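Local coordinates for protein diaminopimelate decarboxylase (PDB 4XG1) that probably catalyses the pyridoxal 5'-phosphate-dependent decarboxylation of meso-diaminopimelate to L-lysine, the last step of lysine biosynthesis, as a homodimer, at residues B[152-157]-B[215-220]; B[199-204]-B[209-214]; B[255-260]-B[271-276]. One frame throughout, in Å; residues are numbered along the deposited sequence.

Interaction 1 (B[152-157]-B[215-220]); sequences NPNIDA and LDKLLI
Lys217 reaches out from helix 209-227 to Asn154, in the loop that follows strand 145-152, and two oxygens of that one residue receive its ammonium group. NZ of Lys217 donates to the amide OD1 of Asn154 at 2.8 Å and to the backbone O of Asn154 at 3.0 Å. The two bonds differ in geometry. At the backbone oxygen the C=O...NZ angle is 159°, so the donor arrives almost end-on. At OD1 it stands about 40° out of the amide plane and off the lone-pair directions, although this is the shorter bond. Asn154 can offer both oxygens because its CG lies between its own N and carbonyl carbon (chi1 46°), which carries the amide round toward the helix. The lysine chain crosses the amide at a slant, CD of Lys217 coming within 3.4 Å of OD1 of Asn154.

Closer to the helix backbone the contact is apolar. CB of Pro153 meets CB of Lys217 at 4.1 Å, and CG of Pro153 lies 4.5 Å from CD2 of Leu218. The loop has polar ties of its own: Ile155 N bonds weakly to Pro153 O across an inverse gamma turn centred on Asn154. Beyond the two segments, Asn152 ND2 is bonded to Phe172 O, and Ile155 O to Ser164 OG. Asp216 OD1 instead makes a salt bridge to Arg263.

Both acceptors of Lys217 are neutral amide oxygens, so the grip is one of ion and dipole, and the positive charge of this partly exposed lysine is probably shared with solvent as well.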
loop_
_atom_site.group_PDB
_atom_site.type_symbol
_atom_site.label_atom_id
_atom_site.label_comp_id
_atom_site.label_asym_id
_atom_site.label_seq_id
_atom_site.Cartn_x
_atom_site.Cartn_y
_atom_site.Cartn_z
ATOM N N ASN B 152 -17.485 -12.569 17.902
ATOM C CA ASN B 152 -16.965 -11.491 18.682
ATOM C C ASN B 152 -17.434 -11.657 20.109
ATOM O O ASN B 152 -18.555 -11.256 20.461
ATOM C CB ASN B 152 -17.427 -10.140 18.109
ATOM C CG ASN B 152 -17.091 -9.987 16.639
ATOM O OD1 ASN B 152 -16.228 -10.668 16.128
ATOM N ND2 ASN B 152 -17.776 -9.073 15.961
ATOM N N PRO B 153 -16.548 -12.196 20.954
ATOM C CA PRO B 153 -16.904 -12.239 22.354
ATOM C C PRO B 153 -17.095 -10.885 23.007
ATOM O O PRO B 153 -16.583 -9.863 22.551
ATOM C CB PRO B 153 -15.742 -12.971 23.001
ATOM C CG PRO B 153 -14.671 -13.108 21.965
ATOM C CD PRO B 153 -15.094 -12.380 20.736
ATOM N N ASN B 154 -17.747 -10.925 24.147
ATOM C CA ASN B 154 -18.113 -9.773 24.892
ATOM C C ASN B 154 -16.980 -9.677 25.868
ATOM O O ASN B 154 -17.101 -10.045 27.042
ATOM C CB ASN B 154 -19.439 -10.021 25.628
ATOM C CG ASN B 154 -19.488 -11.385 26.342
ATOM O OD1 ASN B 154 -19.309 -11.423 27.554
ATOM N ND2 ASN B 154 -19.727 -12.505 25.610
ATOM N N ILE B 155 -15.835 -9.238 25.364
ATOM C CA ILE B 155 -14.710 -8.908 26.218
ATOM C C ILE B 155 -15.114 -7.705 27.101
ATOM O O ILE B 155 -15.794 -6.774 26.640
ATOM C CB ILE B 155 -13.491 -8.579 25.348
ATOM C CG1 ILE B 155 -13.073 -9.839 24.541
ATOM C CG2 ILE B 155 -12.339 -7.958 26.155
ATOM C CD1 ILE B 155 -13.036 -11.175 25.293
ATOM N N ASP B 156 -14.715 -7.746 28.371
ATOM C CA ASP B 156 -14.926 -6.659 29.316
ATOM C C ASP B 156 -14.142 -5.371 28.978
ATOM O O ASP B 156 -12.888 -5.322 28.998
ATOM C CB ASP B 156 -14.567 -7.171 30.701
ATOM C CG ASP B 156 -14.692 -6.118 31.775
ATOM O OD1 ASP B 156 -15.729 -5.410 31.822
ATOM O OD2 ASP B 156 -13.739 -6.001 32.564
ATOM N N ALA B 157 -14.899 -4.291 28.771
ATOM C CA ALA B 157 -14.361 -3.044 28.241
ATOM C C ALA B 157 -13.605 -2.325 29.288
ATOM O O ALA B 157 -12.581 -1.742 29.035
ATOM C CB ALA B 157 -15.475 -2.167 27.730
ATOM N N LEU B 215 -11.217 -16.862 25.019
ATOM C CA LEU B 215 -11.381 -18.294 25.121
ATOM C C LEU B 215 -12.555 -18.707 26.036
ATOM O O LEU B 215 -13.523 -19.384 25.595
ATOM C CB LEU B 215 -10.080 -18.917 25.612
ATOM C CG LEU B 215 -10.086 -20.403 25.924
ATOM C CD1 LEU B 215 -10.682 -21.157 24.756
ATOM C CD2 LEU B 215 -8.688 -20.844 26.203
ATOM N N ASP B 216 -12.493 -18.261 27.293
ATOM C CA ASP B 216 -13.579 -18.505 28.261
ATOM C C ASP B 216 -14.946 -18.348 27.626
ATOM O O ASP B 216 -15.768 -19.249 27.696
ATOM C CB ASP B 216 -13.435 -17.575 29.468
ATOM C CG ASP B 216 -12.223 -17.934 30.358
ATOM O OD1 ASP B 216 -11.621 -19.018 30.140
ATOM O OD2 ASP B 216 -11.857 -17.137 31.258
ATOM N N LYS B 217 -15.209 -17.218 26.995
ATOM C CA LYS B 217 -16.565 -16.940 26.501
ATOM C C LYS B 217 -16.926 -17.769 25.337
ATOM O O LYS B 217 -18.109 -17.980 25.065
ATOM C CB LYS B 217 -16.703 -15.492 26.107
ATOM C CG LYS B 217 -16.031 -14.648 27.184
ATOM C CD LYS B 217 -17.061 -13.883 27.951
ATOM C CE LYS B 217 -16.331 -12.802 28.690
ATOM N NZ LYS B 217 -17.284 -11.924 29.390
ATOM N N LEU B 218 -15.922 -18.214 24.607
ATOM C CA LEU B 218 -16.176 -19.107 23.485
ATOM C C LEU B 218 -16.430 -20.565 23.948
ATOM O O LEU B 218 -17.257 -21.258 23.345
ATOM C CB LEU B 218 -15.023 -19.056 22.462
ATOM C CG LEU B 218 -14.792 -17.708 21.777
ATOM C CD1 LEU B 218 -13.510 -17.736 20.958
ATOM C CD2 LEU B 218 -15.948 -17.261 20.905
ATOM N N LEU B 219 -15.768 -20.986 25.022
ATOM C CA LEU B 219 -16.043 -22.301 25.624
ATOM C C LEU B 219 -17.460 -22.368 26.160
ATOM O O LEU B 219 -18.213 -23.277 25.832
ATOM C CB LEU B 219 -15.067 -22.619 26.731
ATOM C CG LEU B 219 -13.622 -22.770 26.254
ATOM C CD1 LEU B 219 -12.668 -23.000 27.406
ATOM C CD2 LEU B 219 -13.509 -23.899 25.244
ATOM N N ILE B 220 -17.844 -21.351 26.916
ATOM C CA ILE B 220 -19.231 -21.184 27.333
ATOM C C ILE B 220 -20.144 -21.353 26.144
ATOM O O ILE B 220 -21.149 -22.091 26.218
ATOM C CB ILE B 220 -19.456 -19.795 27.982
ATOM C CG1 ILE B 220 -18.845 -19.769 29.367
ATOM C CG2 ILE B 220 -20.933 -19.430 28.052
ATOM C CD1 ILE B 220 -18.580 -18.360 29.877
#

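Interaction 2 (B[199-204]-B[209-214]). With LLP ((2S)-2-amino-6-[[3-hydroxy-2-methyl-5-(phosphonooxymethyl)pyridin-4-yl]methylideneamino]hexanoic acid), chain T; TME (propane), chain Q; SCN (thiocyanate ion), chain M.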
loop_
_atom_site.group_PDB
_atom_site.type_symbol
_atom_site.label_atom_id
_atom_site.label_comp_id
_atom_site.label_asym_id
_atom_site.label_seq_id
_atom_site.Cartn_x
_atom_site.Cartn_y
_atom_site.Cartn_z
ATOM N N CYS B 199 -12.495 -17.013 16.214
ATOM C CA CYS B 199 -12.409 -15.615 16.509
ATOM C C CYS B 199 -11.034 -15.013 16.220
ATOM O O CYS B 199 -10.013 -15.730 16.154
ATOM C CB CYS B 199 -12.758 -15.353 17.960
ATOM S SG CYS B 199 -11.387 -15.814 19.048
ATOM N N HIS B 200 -11.021 -13.690 16.053
ATOM C CA HIS B 200 -9.774 -12.978 15.982
ATOM C C HIS B 200 -9.989 -11.603 16.641
ATOM O O HIS B 200 -10.810 -10.858 16.179
ATOM C CB HIS B 200 -9.296 -12.875 14.520
ATOM C CG HIS B 200 -8.062 -12.053 14.353
ATOM N ND1 HIS B 200 -6.802 -12.571 14.533
ATOM C CD2 HIS B 200 -7.890 -10.745 14.063
ATOM C CE1 HIS B 200 -5.900 -11.620 14.383
ATOM N NE2 HIS B 200 -6.533 -10.503 14.070
ATOM N N ILE B 201 -9.263 -11.303 17.709
ATOM C CA ILE B 201 -9.637 -10.205 18.593
ATOM C C ILE B 201 -8.854 -8.900 18.376
ATOM O O ILE B 201 -9.281 -7.838 18.831
ATOM C CB ILE B 201 -9.518 -10.580 20.081
ATOM C CG1 ILE B 201 -8.141 -11.141 20.425
ATOM C CG2 ILE B 201 -10.541 -11.640 20.396
ATOM C CD1 ILE B 201 -7.850 -11.128 21.911
ATOM N N GLY B 202 -7.741 -9.001 17.647
ATOM C CA GLY B 202 -6.996 -7.857 17.223
ATOM C C GLY B 202 -5.594 -8.264 16.858
ATOM O O GLY B 202 -5.295 -9.439 16.746
ATOM N N SER B 203 -4.712 -7.273 16.718
ATOM C CA SER B 203 -3.322 -7.539 16.349
ATOM C C SER B 203 -2.389 -6.709 17.181
ATOM O O SER B 203 -2.792 -5.712 17.772
ATOM C CB SER B 203 -3.111 -7.270 14.860
ATOM O OG SER B 203 -1.905 -7.847 14.409
ATOM N N GLN B 204 -1.144 -7.149 17.237
ATOM C CA GLN B 204 -0.134 -6.528 18.120
ATOM C C GLN B 204 -0.657 -6.377 19.557
ATOM O O GLN B 204 -0.555 -5.309 20.153
ATOM C CB GLN B 204 0.324 -5.178 17.509
ATOM C CG GLN B 204 1.490 -4.467 18.171
ATOM C CD GLN B 204 2.706 -5.376 18.393
ATOM O OE1 GLN B 204 2.838 -6.428 17.764
ATOM N NE2 GLN B 204 3.625 -4.936 19.252
ATOM N N ALA B 209 -4.152 -11.634 28.820
ATOM C CA ALA B 209 -5.484 -11.605 29.388
ATOM C C ALA B 209 -6.615 -11.620 28.375
ATOM O O ALA B 209 -7.571 -12.389 28.501
ATOM C CB ALA B 209 -5.621 -10.428 30.339
ATOM N N PRO B 210 -6.537 -10.781 27.345
ATOM C CA PRO B 210 -7.685 -10.748 26.444
ATOM C C PRO B 210 -7.913 -12.047 25.728
ATOM O O PRO B 210 -9.041 -12.369 25.337
ATOM C CB PRO B 210 -7.333 -9.630 25.442
ATOM C CG PRO B 210 -6.123 -8.976 25.942
ATOM C CD PRO B 210 -5.455 -9.897 26.913
ATOM N N PHE B 211 -6.827 -12.756 25.465
ATOM C CA PHE B 211 -6.933 -14.020 24.731
ATOM C C PHE B 211 -7.703 -15.031 25.585
ATOM O O PHE B 211 -8.663 -15.658 25.151
ATOM C CB PHE B 211 -5.532 -14.533 24.398
ATOM C CG PHE B 211 -4.784 -13.660 23.433
ATOM C CD1 PHE B 211 -5.157 -13.628 22.082
ATOM C CD2 PHE B 211 -3.730 -12.862 23.849
ATOM C CE1 PHE B 211 -4.482 -12.814 21.165
ATOM C CE2 PHE B 211 -3.051 -12.054 22.939
ATOM C CZ PHE B 211 -3.435 -12.014 21.600
ATOM N N ILE B 212 -7.336 -15.086 26.851
ATOM C CA ILE B 212 -8.001 -15.971 27.795
ATOM C C ILE B 212 -9.440 -15.579 27.941
ATOM O O ILE B 212 -10.361 -16.389 27.852
ATOM C CB ILE B 212 -7.338 -15.892 29.170
ATOM C CG1 ILE B 212 -5.866 -16.295 29.106
ATOM C CG2 ILE B 212 -8.055 -16.818 30.124
ATOM C CD1 ILE B 212 -5.599 -17.672 28.531
ATOM N N GLU B 213 -9.646 -14.304 28.196
ATOM C CA GLU B 213 -11.012 -13.814 28.286
ATOM C C GLU B 213 -11.847 -14.267 27.112
ATOM O O GLU B 213 -12.971 -14.708 27.281
ATOM C CB GLU B 213 -11.044 -12.306 28.437
ATOM C CG GLU B 213 -12.438 -11.862 28.867
ATOM C CD GLU B 213 -12.521 -10.483 29.502
ATOM O OE1 GLU B 213 -11.480 -9.805 29.753
ATOM O OE2 GLU B 213 -13.661 -10.075 29.778
ATOM N N ALA B 214 -11.289 -14.176 25.920
ATOM C CA ALA B 214 -11.975 -14.592 24.704
ATOM C C ALA B 214 -12.240 -16.097 24.664
ATOM O O ALA B 214 -13.341 -16.550 24.308
ATOM C CB ALA B 214 -11.150 -14.191 23.487
HETATM N N1 LLP T . -6.334 -14.089 11.498
HETATM C C2 LLP T . -7.154 -13.141 11.030
HETATM C "C2'" LLP T . -8.595 -13.485 10.755
HETATM C C3 LLP T . -6.592 -11.799 10.782
HETATM O O3 LLP T . -7.385 -10.798 10.338
HETATM C C4 LLP T . -5.177 -11.546 11.076
HETATM C "C4'" LLP T . -4.524 -10.212 10.892
HETATM C C5 LLP T . -4.377 -12.675 11.591
HETATM C C6 LLP T . -5.012 -13.898 11.754
HETATM C "C5'" LLP T . -2.912 -12.556 11.911
HETATM O OP4 LLP T . -2.648 -11.625 12.884
HETATM P P LLP T . -1.183 -11.351 13.474
HETATM O OP1 LLP T . -0.309 -11.223 12.235
HETATM O OP2 LLP T . -1.289 -10.136 14.424
HETATM O OP3 LLP T . -0.846 -12.495 14.450
HETATM N N LLP T . -1.171 -4.402 8.403
HETATM C CA LLP T . -1.173 -4.416 9.923
HETATM C CB LLP T . -1.471 -5.811 10.461
HETATM C CG LLP T . -2.914 -6.093 10.835
HETATM C CD LLP T . -3.414 -7.400 10.262
HETATM C CE LLP T . -4.797 -7.744 10.847
HETATM N NZ LLP T . -5.364 -9.078 10.562
HETATM C C LLP T . 0.208 -4.048 10.410
HETATM O O LLP T . 1.137 -3.891 9.637
HETATM O OXT LLP T . 0.467 -3.906 11.594
HETATM C C1 TME Q . -2.136 -9.806 31.436
HETATM C C2 TME Q . -1.436 -11.050 30.885
HETATM C C3 TME Q . -0.028 -10.793 30.292
HETATM S S SCN M . -9.255 -7.471 13.736
HETATM C C SCN M . -7.759 -7.351 13.465
HETATM N N SCN M . -6.608 -7.296 13.345
#
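Ile201 and Phe211 mark the closest backbone approach, their CA atoms 7.7 Å apart, where the loop after strand 192-198 passes the first turns of helix 209-227. Ile201 points at the helix and carries the side-chain contacts with it. Its chi1 of 53° places CG1 between the backbone N and carbonyl carbon, so the two branches part along the helix. CD1 of Ile201 reaches CB of Pro210 at 3.9 Å and CD1 of Phe211 at 3.7 Å, coming to that ring obliquely. The CG2 branch of Ile201 rests on CB of Ala214 at 4.1 Å.

His200 and Ser203 of the same loop serve the cofactor. The His200 ring lies over the pyridine of LLP, with C3 of LLP 3.5 Å from the His200 ring plane and over its centre; Gly202 N is on the opposite face. His200 ND1 is bonded to Gly239 N, which limits rotation of the ring, while NE2 bonds weakly to a thiocyanate ion. Ser203 OG bonds to a phosphate oxygen of LLP, at a distance too short to be trusted, and also to Arg277. The histidine stacks on the pyridine from a beta-to-alpha loop, as in related class-II decarboxylases of the TIM-barrel (fold type III) group, such as ornithine decarboxylase.

Interaction 3 (B[255-260]-B[271-276]); sequences EYMTAI and LIFEPG. With LLP ((2S)-2-amino-6-[[3-hydroxy-2-methyl-5-(phosphonooxymethyl)pyridin-4-yl]methylideneamino]hexanoic acid), chain T.
Phe273, at the end of barrel strand 270-273, is the hub of a buried apolar contact with Tyr256, Met257 and Ile260 of helix 253-262, which lies outside the strand. The short segments run nearly antiparallel, at 156° with axes 12.0 Å apart at closest approach, and side chains bridge that gap.

Met257 takes one face of the ring. Its CE is 3.8 Å from the centroid of the Phe273 ring and only 7° off the normal, a CH-pi contact over the ring centre. The sulfur SD, 3.7 Å from the same Phe273 centroid, approaches obliquely, making this a Met-aromatic pair. A bend at chi2 (69°), followed by another at chi3, folds the methionine onto the ring. The rim is met in its plane by two other groups: OH of Tyr256 lies 3.4 Å from CD2 of Phe273, and CD1 of Ile260 lies 4.0 Å from CE2 of Phe273. That same CD1 also sits over a face of the Tyr256 ring, toward its rim.

Helix 253-262 and strand 270-273 belong to the beta-alpha-beta unit that starts with strand 234-236, a repeating element of the TIM barrel. At the start of the strand segment, CG2 of Ile260 touches CD1 of Leu271 at 3.9 Å. Phe45 and Ala48 of helix 35-49 also pack on Met257.

Just past Phe273 the chain enters the cofactor site. Glu274 CB points away from the helix, and OE1 of Glu274 lies 2.9 Å from N1 of LLP, consistent with the acid that faces the pyridine nitrogen in the class-II decarboxylases. Gly276, at the N-cap of the next helix, donates its N to OP3 of LLP at 3.1 Å, a fairly straight bond to the phosphate.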
loop_
_atom_site.group_PDB
_atom_site.type_symbol
_atom_site.label_atom_id
_atom_site.label_comp_id
_atom_site.label_asym_id
_atom_site.label_seq_id
_atom_site.Cartn_x
_atom_site.Cartn_y
_atom_site.Cartn_z
ATOM N N GLU B 255 4.708 -18.988 26.309
ATOM C CA GLU B 255 3.879 -18.514 27.450
ATOM C C GLU B 255 2.404 -18.317 27.105
ATOM O O GLU B 255 1.494 -18.704 27.866
ATOM C CB GLU B 255 4.413 -17.186 27.941
ATOM C CG GLU B 255 5.895 -17.215 28.275
ATOM C CD GLU B 255 6.579 -15.859 28.239
ATOM O OE1 GLU B 255 5.897 -14.835 28.018
ATOM O OE2 GLU B 255 7.819 -15.812 28.436
ATOM N N TYR B 256 2.174 -17.698 25.952
ATOM C CA TYR B 256 0.835 -17.496 25.436
ATOM C C TYR B 256 0.123 -18.797 25.261
ATOM O O TYR B 256 -1.068 -18.920 25.618
ATOM C CB TYR B 256 0.929 -16.741 24.091
ATOM C CG TYR B 256 -0.163 -16.961 23.046
ATOM C CD1 TYR B 256 -1.320 -16.219 23.062
ATOM C CD2 TYR B 256 -0.003 -17.861 22.008
ATOM C CE1 TYR B 256 -2.305 -16.367 22.061
ATOM C CE2 TYR B 256 -0.994 -18.022 21.029
ATOM C CZ TYR B 256 -2.132 -17.256 21.051
ATOM O OH TYR B 256 -3.116 -17.388 20.075
ATOM N N MET B 257 0.815 -19.771 24.678
ATOM C CA MET B 257 0.202 -21.074 24.422
ATOM C C MET B 257 -0.113 -21.864 25.725
ATOM O O MET B 257 -1.229 -22.340 25.917
ATOM C CB MET B 257 1.119 -21.904 23.568
ATOM C CG MET B 257 0.491 -23.147 23.050
ATOM S SD MET B 257 -0.792 -22.947 21.836
ATOM C CE MET B 257 0.185 -22.064 20.588
ATOM N N THR B 258 0.854 -21.942 26.622
ATOM C CA THR B 258 0.692 -22.645 27.896
ATOM C C THR B 258 -0.519 -22.136 28.667
ATOM O O THR B 258 -1.358 -22.940 29.107
ATOM C CB THR B 258 1.930 -22.468 28.816
ATOM O OG1 THR B 258 3.138 -22.646 28.061
ATOM C CG2 THR B 258 1.907 -23.480 29.879
ATOM N N ALA B 259 -0.644 -20.814 28.786
ATOM C CA ALA B 259 -1.855 -20.263 29.403
ATOM C C ALA B 259 -3.125 -20.795 28.712
ATOM O O ALA B 259 -4.113 -21.204 29.373
ATOM C CB ALA B 259 -1.817 -18.755 29.373
ATOM N N ILE B 260 -3.108 -20.825 27.393
ATOM C CA ILE B 260 -4.292 -21.264 26.670
ATOM C C ILE B 260 -4.549 -22.743 26.900
ATOM O O ILE B 260 -5.726 -23.189 26.958
ATOM C CB ILE B 260 -4.179 -20.921 25.162
ATOM C CG1 ILE B 260 -4.424 -19.434 24.950
ATOM C CG2 ILE B 260 -5.200 -21.692 24.327
ATOM C CD1 ILE B 260 -3.984 -18.909 23.602
ATOM N N LEU B 271 -7.584 -27.174 18.969
ATOM C CA LEU B 271 -7.289 -25.751 18.913
ATOM C C LEU B 271 -6.523 -25.321 17.646
ATOM O O LEU B 271 -5.454 -25.857 17.340
ATOM C CB LEU B 271 -6.474 -25.341 20.131
ATOM C CG LEU B 271 -7.195 -25.354 21.471
ATOM C CD1 LEU B 271 -6.194 -24.963 22.532
ATOM C CD2 LEU B 271 -8.409 -24.447 21.478
ATOM N N ILE B 272 -7.102 -24.374 16.918
ATOM C CA ILE B 272 -6.453 -23.789 15.774
ATOM C C ILE B 272 -5.974 -22.394 16.109
ATOM O O ILE B 272 -6.704 -21.595 16.685
ATOM C CB ILE B 272 -7.381 -23.789 14.550
ATOM C CG1 ILE B 272 -7.585 -25.232 14.074
ATOM C CG2 ILE B 272 -6.770 -22.967 13.414
ATOM C CD1 ILE B 272 -8.643 -25.401 13.016
ATOM N N PHE B 273 -4.732 -22.117 15.750
ATOM C CA PHE B 273 -4.118 -20.795 15.890
ATOM C C PHE B 273 -3.662 -20.233 14.550
ATOM O O PHE B 273 -3.164 -20.950 13.684
ATOM C CB PHE B 273 -2.885 -20.883 16.772
ATOM C CG PHE B 273 -3.149 -21.489 18.089
ATOM C CD1 PHE B 273 -3.136 -22.866 18.255
ATOM C CD2 PHE B 273 -3.409 -20.681 19.186
ATOM C CE1 PHE B 273 -3.382 -23.428 19.485
ATOM C CE2 PHE B 273 -3.652 -21.246 20.425
ATOM C CZ PHE B 273 -3.644 -22.617 20.566
ATOM N N GLU B 274 -3.779 -18.915 14.417
ATOM C CA GLU B 274 -3.521 -18.226 13.154
ATOM C C GLU B 274 -2.484 -17.137 13.289
ATOM O O GLU B 274 -2.709 -16.030 12.877
ATOM C CB GLU B 274 -4.816 -17.622 12.649
ATOM C CG GLU B 274 -5.930 -18.597 12.332
ATOM C CD GLU B 274 -7.208 -17.897 11.926
ATOM O OE1 GLU B 274 -7.357 -16.683 12.192
ATOM O OE2 GLU B 274 -8.086 -18.525 11.320
ATOM N N PRO B 275 -1.338 -17.433 13.912
ATOM C CA PRO B 275 -0.403 -16.345 14.073
ATOM C C PRO B 275 0.245 -15.873 12.739
ATOM O O PRO B 275 0.556 -16.684 11.881
ATOM C CB PRO B 275 0.665 -16.956 14.987
ATOM C CG PRO B 275 0.656 -18.392 14.619
ATOM C CD PRO B 275 -0.781 -18.704 14.396
ATOM N N GLY B 276 0.532 -14.579 12.642
ATOM C CA GLY B 276 1.300 -14.025 11.520
ATOM C C GLY B 276 2.516 -13.255 11.976
ATOM O O GLY B 276 3.658 -13.739 11.886
HETATM N N1 LLP T . -6.334 -14.089 11.498
HETATM C C2 LLP T . -7.154 -13.141 11.030
HETATM C "C2'" LLP T . -8.595 -13.485 10.755
HETATM C C3 LLP T . -6.592 -11.799 10.782
HETATM O O3 LLP T . -7.385 -10.798 10.338
HETATM C C4 LLP T . -5.177 -11.546 11.076
HETATM C "C4'" LLP T . -4.524 -10.212 10.892
HETATM C C5 LLP T . -4.377 -12.675 11.591
HETATM C C6 LLP T . -5.012 -13.898 11.754
HETATM C "C5'" LLP T . -2.912 -12.556 11.911
HETATM O OP4 LLP T . -2.648 -11.625 12.884
HETATM P P LLP T . -1.183 -11.351 13.474
HETATM O OP1 LLP T . -0.309 -11.223 12.235
HETATM O OP2 LLP T . -1.289 -10.136 14.424
HETATM O OP3 LLP T . -0.846 -12.495 14.450
HETATM N N LLP T . -1.171 -4.402 8.403
HETATM C CA LLP T . -1.173 -4.416 9.923
HETATM C CB LLP T . -1.471 -5.811 10.461
HETATM C CG LLP T . -2.914 -6.093 10.835
HETATM C CD LLP T . -3.414 -7.400 10.262
HETATM C CE LLP T . -4.797 -7.744 10.847
HETATM N NZ LLP T . -5.364 -9.078 10.562
HETATM C C LLP T . 0.208 -4.048 10.410
HETATM O O LLP T . 1.137 -3.891 9.637
HETATM O OXT LLP T . 0.467 -3.906 11.594
#

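Interactions 1 and 2 share helix 209-227 and have centres about 9 Å apart; interaction 2 is nested in the loop that interaction 1 closes. Asp156 N and OE2 of Glu213, 2.9 Å apart, probably bond, and CD1 of Leu218 packs on SG of Cys199 at 3.4 Å. Interaction 3 follows later in the chain, its centre about 10 Å from that of interaction 2. There CG of Phe211 lies 3.9 Å from CE1 of Tyr256, the rings edge-to-face. Interactions 2 and 3 both touch LLP, at its ring and phosphate, whereas the Pro153 side chain of interaction 1 is about 12 Å from it.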